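Local coordinates for protein phospholethanolamine N-methyltransferase 2 (Haemonchus contortus, PDB 4KRI) that probably transfers methyl groups from S-adenosylmethionine to phosphomonomethylethanolamine on the nematode route to phosphocholine, at residues M3-Q9 / N142-D146; N133-Y139 / T160-F166; F290-F294 / G320-I324. All blocks are in the same frame, centred on the assembly; numbering follows the deposited sequence.

Contact 1: residues M3-Q9 / N142-D146; sequences MPAVERQ and NEVLD
Gln9, on the first turns of helix 5-18, lays its carboxamide against the backbone where strand 132-143 gives way to helix 145-151. Its CG stands anti to the backbone N (chi1 -168°) and the chain runs on extended, which carries the amide across to residues 143-145. There OE1 accepts from Leu145 N (2.9 Å) in a nearly straight bond (171°), in the carbonyl plane and on a lone pair, while NE2 donates an N-H to Glu143 O at 2.9 Å. Two bonds to the same bend fix the amide's rotation. Beside it the packing is tight and apolar: Val6 pushes CG2 against Asp146 CB (3.5 Å) and Val144 CG1 (3.7 Å), the two valines crossing at about a right angle. The other side is loose. Met3, exposed and poorly ordered, brings only CE and CB near the Asp146 carboxylate. A water also sits here, donating to Gln9 OE1 at 2.7 Å. Val144 holds the N-cap position of helix 145-151; OE1 accepts from the first N-H and the water from that of Asp146, so the helix start is met by one water and one side chain distant in sequence.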
loop_
_atom_site.group_PDB
_atom_site.type_symbol
_atom_site.label_atom_id
_atom_site.label_comp_id
_atom_site.label_asym_id
_atom_site.label_seq_id
_atom_site.Cartn_x
_atom_site.Cartn_y
_atom_site.Cartn_z
ATOM N N MET A 3 -9.301 11.444 -20.490
ATOM C CA MET A 3 -10.357 10.850 -21.303
ATOM C C MET A 3 -11.438 10.225 -20.412
ATOM O O MET A 3 -11.212 10.052 -19.217
ATOM C CB MET A 3 -9.752 9.841 -22.283
ATOM C CG MET A 3 -9.280 10.504 -23.567
ATOM S SD MET A 3 -8.495 9.384 -24.733
ATOM C CE MET A 3 -7.308 8.571 -23.670
ATOM N N PRO A 4 -12.623 9.918 -20.983
ATOM C CA PRO A 4 -13.748 9.362 -20.211
ATOM C C PRO A 4 -13.405 8.157 -19.341
ATOM O O PRO A 4 -14.116 7.881 -18.371
ATOM C CB PRO A 4 -14.765 8.970 -21.295
ATOM C CG PRO A 4 -14.094 9.256 -22.615
ATOM C CD PRO A 4 -13.055 10.275 -22.345
ATOM N N ALA A 5 -12.330 7.444 -19.670
ATOM C CA ALA A 5 -11.858 6.358 -18.818
ATOM C C ALA A 5 -11.582 6.839 -17.396
ATOM O O ALA A 5 -11.729 6.071 -16.438
ATOM C CB ALA A 5 -10.608 5.702 -19.416
ATOM N N VAL A 6 -11.184 8.103 -17.245
ATOM C CA VAL A 6 -10.894 8.622 -15.910
ATOM C C VAL A 6 -12.138 8.685 -15.027
ATOM O O VAL A 6 -12.114 8.247 -13.870
ATOM C CB VAL A 6 -10.262 10.009 -15.966
ATOM C CG1 VAL A 6 -10.071 10.543 -14.555
ATOM C CG2 VAL A 6 -8.930 9.925 -16.661
ATOM N N GLU A 7 -13.224 9.237 -15.561
ATOM C CA GLU A 7 -14.449 9.338 -14.774
ATOM C C GLU A 7 -14.994 7.963 -14.414
ATOM O O GLU A 7 -15.548 7.775 -13.328
ATOM C CB GLU A 7 -15.506 10.183 -15.492
ATOM C CG GLU A 7 -15.233 11.673 -15.429
ATOM C CD GLU A 7 -14.138 12.123 -16.368
ATOM O OE1 GLU A 7 -14.006 11.535 -17.459
ATOM O OE2 GLU A 7 -13.412 13.078 -16.020
ATOM N N ARG A 8 -14.833 6.993 -15.312
ATOM C CA ARG A 8 -15.263 5.642 -14.983
ATOM C C ARG A 8 -14.456 5.086 -13.820
ATOM O O ARG A 8 -15.011 4.426 -12.942
ATOM C CB ARG A 8 -15.217 4.724 -16.205
ATOM C CG ARG A 8 -16.352 5.051 -17.187
ATOM C CD ARG A 8 -16.448 4.052 -18.310
ATOM N NE ARG A 8 -16.698 2.700 -17.825
ATOM C CZ ARG A 8 -17.903 2.149 -17.704
ATOM N NH1 ARG A 8 -19.000 2.834 -18.026
ATOM N NH2 ARG A 8 -18.012 0.903 -17.266
ATOM N N GLN A 9 -13.159 5.383 -13.784
ATOM C CA GLN A 9 -12.342 4.906 -12.674
ATOM C C GLN A 9 -12.727 5.583 -11.349
ATOM O O GLN A 9 -12.716 4.936 -10.297
ATOM C CB GLN A 9 -10.839 5.085 -12.972
ATOM C CG GLN A 9 -9.966 4.348 -11.975
ATOM C CD GLN A 9 -8.483 4.658 -12.090
ATOM O OE1 GLN A 9 -8.030 5.305 -13.042
ATOM N NE2 GLN A 9 -7.716 4.193 -11.108
ATOM N N ASN A 142 -5.227 5.634 -5.075
ATOM C CA ASN A 142 -4.936 4.967 -6.332
ATOM C C ASN A 142 -4.337 5.933 -7.330
ATOM O O ASN A 142 -4.454 7.152 -7.180
ATOM C CB ASN A 142 -6.209 4.386 -6.950
ATOM C CG ASN A 142 -6.702 3.157 -6.221
ATOM O OD1 ASN A 142 -6.159 2.056 -6.394
ATOM N ND2 ASN A 142 -7.766 3.324 -5.433
ATOM N N GLU A 143 -3.703 5.383 -8.355
ATOM C CA GLU A 143 -3.287 6.197 -9.495
ATOM C C GLU A 143 -4.389 6.228 -10.535
ATOM O O GLU A 143 -5.063 5.214 -10.757
ATOM C CB GLU A 143 -2.039 5.607 -10.156
ATOM C CG GLU A 143 -0.815 5.544 -9.260
ATOM C CD GLU A 143 0.353 4.870 -9.962
ATOM O OE1 GLU A 143 0.260 3.653 -10.193
ATOM O OE2 GLU A 143 1.346 5.548 -10.328
ATOM N N VAL A 144 -4.549 7.379 -11.190
ATOM C CA VAL A 144 -5.407 7.463 -12.362
ATOM C C VAL A 144 -4.726 6.708 -13.499
ATOM O O VAL A 144 -3.640 7.089 -13.944
ATOM C CB VAL A 144 -5.622 8.925 -12.806
ATOM C CG1 VAL A 144 -6.522 8.978 -14.050
ATOM C CG2 VAL A 144 -6.239 9.711 -11.675
ATOM N N LEU A 145 -5.337 5.622 -13.956
ATOM C CA LEU A 145 -4.644 4.725 -14.887
ATOM C C LEU A 145 -4.531 5.325 -16.289
ATOM O O LEU A 145 -3.546 5.085 -17.000
ATOM C CB LEU A 145 -5.311 3.338 -14.908
ATOM C CG LEU A 145 -5.149 2.596 -13.581
ATOM C CD1 LEU A 145 -5.971 1.318 -13.567
ATOM C CD2 LEU A 145 -3.686 2.285 -13.324
ATOM N N ASP A 146 -5.521 6.120 -16.679
ATOM C CA ASP A 146 -5.465 6.794 -17.961
ATOM C C ASP A 146 -4.186 7.608 -18.029
ATOM O O ASP A 146 -3.540 7.695 -19.073
ATOM C CB ASP A 146 -6.673 7.714 -18.103
ATOM C CG ASP A 146 -6.811 8.276 -19.478
ATOM O OD1 ASP A 146 -7.319 7.549 -20.366
ATOM O OD2 ASP A 146 -6.419 9.453 -19.676
HETATM O O HOH W 1 -8.380 5.652 -15.684
#

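Contact 2: residues N133-Y139 / T160-F166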
loop_
_atom_site.group_PDB
_atom_site.type_symbol
_atom_site.label_atom_id
_atom_site.label_comp_id
_atom_site.label_asym_id
_atom_site.label_seq_id
_atom_site.Cartn_x
_atom_site.Cartn_y
_atom_site.Cartn_z
ATOM N N ASN A 133 -16.384 14.714 17.441
ATOM C CA ASN A 133 -15.734 15.153 16.211
ATOM C C ASN A 133 -16.101 14.280 15.016
ATOM O O ASN A 133 -16.561 13.149 15.175
ATOM C CB ASN A 133 -14.210 15.154 16.375
ATOM C CG ASN A 133 -13.712 16.297 17.241
ATOM O OD1 ASN A 133 -14.353 17.342 17.341
ATOM N ND2 ASN A 133 -12.557 16.105 17.863
ATOM N N VAL A 134 -15.901 14.820 13.819
ATOM C CA VAL A 134 -15.963 14.018 12.607
ATOM C C VAL A 134 -14.667 14.214 11.843
ATOM O O VAL A 134 -13.973 15.219 12.027
ATOM C CB VAL A 134 -17.150 14.394 11.688
ATOM C CG1 VAL A 134 -18.471 14.030 12.352
ATOM C CG2 VAL A 134 -17.110 15.878 11.301
ATOM N N GLY A 135 -14.344 13.256 10.985
ATOM C CA GLY A 135 -13.134 13.338 10.193
ATOM C C GLY A 135 -13.181 12.277 9.120
ATOM O O GLY A 135 -14.158 11.532 9.022
ATOM N N PHE A 136 -12.135 12.198 8.308
ATOM C CA PHE A 136 -12.102 11.175 7.272
ATOM C C PHE A 136 -11.302 9.955 7.683
ATOM O O PHE A 136 -10.165 10.074 8.145
ATOM C CB PHE A 136 -11.527 11.745 5.972
ATOM C CG PHE A 136 -12.478 12.633 5.236
ATOM C CD1 PHE A 136 -13.663 12.123 4.711
ATOM C CD2 PHE A 136 -12.191 13.983 5.053
ATOM C CE1 PHE A 136 -14.554 12.953 4.028
ATOM C CE2 PHE A 136 -13.066 14.814 4.376
ATOM C CZ PHE A 136 -14.261 14.300 3.863
ATOM N N GLN A 137 -11.905 8.780 7.512
ATOM C CA GLN A 137 -11.193 7.516 7.656
ATOM C C GLN A 137 -10.578 7.152 6.309
ATOM O O GLN A 137 -11.224 7.268 5.265
ATOM C CB GLN A 137 -12.150 6.408 8.113
ATOM C CG GLN A 137 -11.538 5.010 8.119
ATOM C CD GLN A 137 -12.522 3.955 8.580
ATOM O OE1 GLN A 137 -13.127 4.079 9.647
ATOM N NE2 GLN A 137 -12.693 2.909 7.778
ATOM N N PHE A 138 -9.323 6.719 6.331
ATOM C CA PHE A 138 -8.611 6.378 5.103
ATOM C C PHE A 138 -9.062 5.038 4.509
ATOM O O PHE A 138 -9.245 4.052 5.236
ATOM C CB PHE A 138 -7.102 6.344 5.379
ATOM C CG PHE A 138 -6.287 5.919 4.197
ATOM C CD1 PHE A 138 -5.971 6.833 3.194
ATOM C CD2 PHE A 138 -5.859 4.606 4.075
ATOM C CE1 PHE A 138 -5.225 6.444 2.093
ATOM C CE2 PHE A 138 -5.109 4.214 2.971
ATOM C CZ PHE A 138 -4.793 5.129 1.990
ATOM N N TYR A 139 -9.250 5.006 3.186
ATOM C CA TYR A 139 -9.483 3.746 2.485
ATOM C C TYR A 139 -8.366 3.405 1.491
ATOM O O TYR A 139 -7.789 2.317 1.557
ATOM C CB TYR A 139 -10.849 3.723 1.789
ATOM C CG TYR A 139 -11.128 2.400 1.121
ATOM C CD1 TYR A 139 -11.536 1.295 1.861
ATOM C CD2 TYR A 139 -10.967 2.245 -0.248
ATOM C CE1 TYR A 139 -11.777 0.072 1.248
ATOM C CE2 TYR A 139 -11.210 1.030 -0.865
ATOM C CZ TYR A 139 -11.619 -0.046 -0.122
ATOM O OH TYR A 139 -11.855 -1.248 -0.760
ATOM N N THR A 160 -9.651 7.746 -1.736
ATOM C CA THR A 160 -10.973 7.285 -1.326
ATOM C C THR A 160 -10.999 7.403 0.188
ATOM O O THR A 160 -10.216 6.741 0.859
ATOM C CB THR A 160 -11.186 5.798 -1.702
ATOM O OG1 THR A 160 -11.134 5.647 -3.131
ATOM C CG2 THR A 160 -12.556 5.325 -1.228
ATOM N N LEU A 161 -11.891 8.243 0.718
ATOM C CA LEU A 161 -11.974 8.493 2.168
ATOM C C LEU A 161 -13.431 8.416 2.599
ATOM O O LEU A 161 -14.325 8.637 1.787
ATOM C CB LEU A 161 -11.437 9.897 2.475
ATOM C CG LEU A 161 -10.043 10.252 1.946
ATOM C CD1 LEU A 161 -9.789 11.756 2.072
ATOM C CD2 LEU A 161 -8.977 9.475 2.689
ATOM N N MET A 162 -13.678 8.109 3.872
ATOM C CA MET A 162 -15.051 8.009 4.362
ATOM C C MET A 162 -15.232 8.870 5.604
ATOM O O MET A 162 -14.378 8.862 6.495
ATOM C CB MET A 162 -15.368 6.540 4.687
ATOM C CG MET A 162 -16.803 6.277 5.117
ATOM S SD MET A 162 -17.262 4.521 5.024
ATOM C CE MET A 162 -15.688 3.809 4.506
ATOM N N LYS A 163 -16.337 9.607 5.678
ATOM C CA LYS A 163 -16.613 10.429 6.857
ATOM C C LYS A 163 -17.012 9.547 8.034
ATOM O O LYS A 163 -17.901 8.708 7.901
ATOM C CB LYS A 163 -17.757 11.389 6.573
ATOM C CG LYS A 163 -18.053 12.330 7.743
ATOM C CD LYS A 163 -19.270 13.211 7.465
ATOM C CE LYS A 163 -19.586 14.083 8.674
ATOM N NZ LYS A 163 -20.681 15.062 8.412
ATOM N N LYS A 164 -16.368 9.746 9.184
ATOM C CA LYS A 164 -16.635 8.934 10.380
ATOM C C LYS A 164 -16.677 9.813 11.626
ATOM O O LYS A 164 -16.118 10.917 11.640
ATOM C CB LYS A 164 -15.549 7.866 10.559
ATOM C CG LYS A 164 -15.514 6.818 9.475
ATOM C CD LYS A 164 -16.765 5.951 9.505
ATOM C CE LYS A 164 -16.646 4.800 8.505
ATOM N NZ LYS A 164 -17.874 3.955 8.464
ATOM N N PRO A 165 -17.368 9.337 12.671
ATOM C CA PRO A 165 -17.363 10.037 13.963
ATOM C C PRO A 165 -16.118 9.669 14.773
ATOM O O PRO A 165 -15.655 8.524 14.692
ATOM C CB PRO A 165 -18.619 9.493 14.648
ATOM C CG PRO A 165 -18.735 8.086 14.120
ATOM C CD PRO A 165 -18.296 8.190 12.663
ATOM N N PHE A 166 -15.574 10.621 15.534
ATOM C CA PHE A 166 -14.388 10.353 16.359
ATOM C C PHE A 166 -14.515 10.917 17.775
ATOM O O PHE A 166 -15.130 11.969 17.971
ATOM C CB PHE A 166 -13.123 10.946 15.715
ATOM C CG PHE A 166 -12.685 10.248 14.461
ATOM C CD1 PHE A 166 -11.860 9.128 14.517
ATOM C CD2 PHE A 166 -13.077 10.725 13.220
ATOM C CE1 PHE A 166 -11.448 8.487 13.356
ATOM C CE2 PHE A 166 -12.673 10.091 12.057
ATOM C CZ PHE A 166 -11.858 8.973 12.119
#
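Asn133-Tyr139 and Thr160-Phe166 pair as antiparallel strands whose short axes come within 4.3 Å at 142°, with Asn133-Phe166, Gly135-Lys164 and Gln137-Met162 as hydrogen-bonded pairs and Tyr139 N adding a more bent bond to Thr160 O (3.1 Å, 138°). On the face bearing Phe166 and Gln137, the Phe166 ring reaches across to set its edge against Gly135: CG lies anti to the carbonyl carbon (chi1 -70°), which brings CD2 to 3.6 Å from Gly135 N, the nitrogen lying in the ring plane. Gly135, with no side chain, lets the ring edge come this close. Next along, Lys164 bends at chi2 and passes its CG 3.6 Å from Gln137 OE1, its ammonium going on to a salt bridge with Asp97. On the other face Phe136 CD1 meets Leu161 CB at 3.9 Å and Leu161 CD2 reaches Phe138 CD1, an apolar cluster beside which the extended Lys163 lays CE against Val134 CG1 (3.8 Å). Its ammonium is held by a salt bridge to Glu129 and by Leu91 O and Leu94 O. At the far end Tyr139 and Thr160 run side by side, CD2 to CG2 3.6 Å. The pair belongs to the N-terminal region of this di-domain methyltransferase. Helix 80-93 packs on Phe136, helix 5-18 touches Tyr139, Thr160 and Met162, and strands 98-105 and 127-129 flank strands 156-166 and 132-143 respectively.

Contact 3: residues F290-F294 / G320-I324; sequences FDYVF and GKVLI
Phe294 and Leu323 carry the side-chain contact of two parallel strands, lying side by side and pointing the same way. Both have CG anti to the backbone N (chi1 -179° for Phe294), and this leans the Phe294 ring toward its neighbour until CE1 is 3.7 Å from Leu323 CD2, the methyl lying in the ring plane at its edge. CD1 of the same ring passes 3.6 Å from Leu323 O. Tyr292, on the same face, takes a different rotamer, CG anti to the carbonyl carbon (chi1 -54°), and only skirts its neighbour: Tyr292 CD1 lies 4.2 Å from Lys321 CB. The two side chains then diverge, the Tyr292 hydroxyl to Gln224 and the Lys321 ammonium, after a bend at chi3, to Phe217 O. On the reverse face Val322 turns CG2 to within 3.7 Å of Val293 O. Beneath these groups the backbones bond alternately, Lys321 N to Asp291 O (3.1 Å), Val293 N to Lys321 O (3.0 Å) and Leu323 N to Val293 O (2.9 Å). The pairing belongs to the central, mainly parallel sheet of the Rossmann-like methyltransferase fold, with the side chain of Phe294 about 6 Å from the bound S-adenosylhomocysteine. Strand 225-229 continues the sheet beyond residues 290-294, antiparallel strand 422-430 borders residues 320-324, and helix 206-215 packs on Phe294 and Leu323.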
loop_
_atom_site.group_PDB
_atom_site.type_symbol
_atom_site.label_atom_id
_atom_site.label_comp_id
_atom_site.label_asym_id
_atom_site.label_seq_id
_atom_site.Cartn_x
_atom_site.Cartn_y
_atom_site.Cartn_z
ATOM N N PHE A 290 -5.940 -12.173 -10.939
ATOM C CA PHE A 290 -4.475 -12.252 -10.931
ATOM C C PHE A 290 -3.933 -13.635 -11.246
ATOM O O PHE A 290 -4.399 -14.639 -10.708
ATOM C CB PHE A 290 -3.899 -11.761 -9.583
ATOM C CG PHE A 290 -4.068 -10.279 -9.375
ATOM C CD1 PHE A 290 -3.212 -9.383 -9.995
ATOM C CD2 PHE A 290 -5.091 -9.782 -8.584
ATOM C CE1 PHE A 290 -3.370 -8.015 -9.817
ATOM C CE2 PHE A 290 -5.250 -8.408 -8.410
ATOM C CZ PHE A 290 -4.390 -7.535 -9.025
ATOM N N ASP A 291 -2.907 -13.682 -12.097
ATOM C CA ASP A 291 -2.177 -14.929 -12.317
ATOM C C ASP A 291 -1.306 -15.316 -11.119
ATOM O O ASP A 291 -1.130 -16.500 -10.838
ATOM C CB ASP A 291 -1.309 -14.823 -13.574
ATOM C CG ASP A 291 -2.133 -14.649 -14.820
ATOM O OD1 ASP A 291 -2.738 -15.657 -15.268
ATOM O OD2 ASP A 291 -2.194 -13.509 -15.345
ATOM N N TYR A 292 -0.760 -14.314 -10.428
ATOM C CA TYR A 292 0.165 -14.524 -9.323
ATOM C C TYR A 292 -0.103 -13.528 -8.232
ATOM O O TYR A 292 -0.459 -12.385 -8.497
ATOM C CB TYR A 292 1.630 -14.323 -9.783
ATOM C CG TYR A 292 1.965 -15.165 -10.973
ATOM C CD1 TYR A 292 2.188 -16.532 -10.832
ATOM C CD2 TYR A 292 2.046 -14.606 -12.241
ATOM C CE1 TYR A 292 2.479 -17.319 -11.931
ATOM C CE2 TYR A 292 2.334 -15.388 -13.351
ATOM C CZ TYR A 292 2.550 -16.740 -13.184
ATOM O OH TYR A 292 2.832 -17.522 -14.281
ATOM N N VAL A 293 0.078 -13.964 -6.995
ATOM C CA VAL A 293 0.123 -13.049 -5.877
ATOM C C VAL A 293 1.446 -13.323 -5.191
ATOM O O VAL A 293 1.777 -14.469 -4.872
ATOM C CB VAL A 293 -1.046 -13.286 -4.901
ATOM C CG1 VAL A 293 -0.829 -12.492 -3.617
ATOM C CG2 VAL A 293 -2.363 -12.869 -5.553
ATOM N N PHE A 294 2.221 -12.272 -4.998
ATOM C CA PHE A 294 3.562 -12.394 -4.454
ATOM C C PHE A 294 3.640 -11.519 -3.224
ATOM O O PHE A 294 3.184 -10.379 -3.251
ATOM C CB PHE A 294 4.551 -11.875 -5.506
ATOM C CG PHE A 294 5.999 -11.958 -5.083
ATOM C CD1 PHE A 294 6.572 -13.174 -4.750
ATOM C CD2 PHE A 294 6.795 -10.818 -5.062
ATOM C CE1 PHE A 294 7.913 -13.255 -4.382
ATOM C CE2 PHE A 294 8.139 -10.887 -4.692
ATOM C CZ PHE A 294 8.701 -12.109 -4.363
ATOM N N GLY A 320 -4.267 -20.027 -10.539
ATOM C CA GLY A 320 -3.249 -19.039 -10.193
ATOM C C GLY A 320 -2.407 -19.449 -8.996
ATOM O O GLY A 320 -2.770 -20.358 -8.246
ATOM N N LYS A 321 -1.283 -18.766 -8.802
ATOM C CA LYS A 321 -0.321 -19.187 -7.785
ATOM C C LYS A 321 0.032 -18.067 -6.822
ATOM O O LYS A 321 0.216 -16.923 -7.232
ATOM C CB LYS A 321 0.956 -19.718 -8.449
ATOM C CG LYS A 321 2.013 -20.161 -7.440
ATOM C CD LYS A 321 3.168 -20.922 -8.104
ATOM C CE LYS A 321 2.876 -22.408 -8.199
ATOM N NZ LYS A 321 3.954 -23.159 -8.904
ATOM N N VAL A 322 0.111 -18.416 -5.539
ATOM C CA VAL A 322 0.550 -17.491 -4.501
ATOM C C VAL A 322 1.924 -17.934 -4.021
ATOM O O VAL A 322 2.186 -19.122 -3.927
ATOM C CB VAL A 322 -0.464 -17.419 -3.336
ATOM C CG1 VAL A 322 -0.739 -18.806 -2.761
ATOM C CG2 VAL A 322 0.030 -16.468 -2.233
ATOM N N LEU A 323 2.817 -16.973 -3.782
ATOM C CA LEU A 323 4.137 -17.253 -3.236
ATOM C C LEU A 323 4.464 -16.163 -2.235
ATOM O O LEU A 323 4.372 -14.979 -2.544
ATOM C CB LEU A 323 5.184 -17.313 -4.351
ATOM C CG LEU A 323 6.555 -17.882 -3.983
ATOM C CD1 LEU A 323 7.224 -18.499 -5.200
ATOM C CD2 LEU A 323 7.436 -16.798 -3.392
ATOM N N ILE A 324 4.819 -16.571 -1.020
ATOM C CA ILE A 324 5.093 -15.628 0.061
ATOM C C ILE A 324 6.378 -16.045 0.782
ATOM O O ILE A 324 6.605 -17.236 1.018
ATOM C CB ILE A 324 3.928 -15.633 1.094
ATOM C CG1 ILE A 324 2.596 -15.272 0.418
ATOM C CG2 ILE A 324 4.201 -14.681 2.261
ATOM C CD1 ILE A 324 1.373 -15.458 1.318
#

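In the fold
Contacts 1 and 2 share strand 132-143: contact 2 joins it to strand 156-166, while contact 1, its centre 24 Å from that of contact 2, fastens the N-terminal helix to the point where that strand ends. Contact 3 lies in the methyltransferase domain, on the opposite side of the chain's centre from contact 2, their nearest atoms about 12 Å apart. It is the buried one, apolar near the bound S-adenosylhomocysteine; the other two are partly buried. Backbone bonds hold both strand pairs, antiparallel in contact 2 and parallel in contact 3, whereas contact 1 combines one side-chain amide and a water with a small valine contact, where a helix meets the end of a strand.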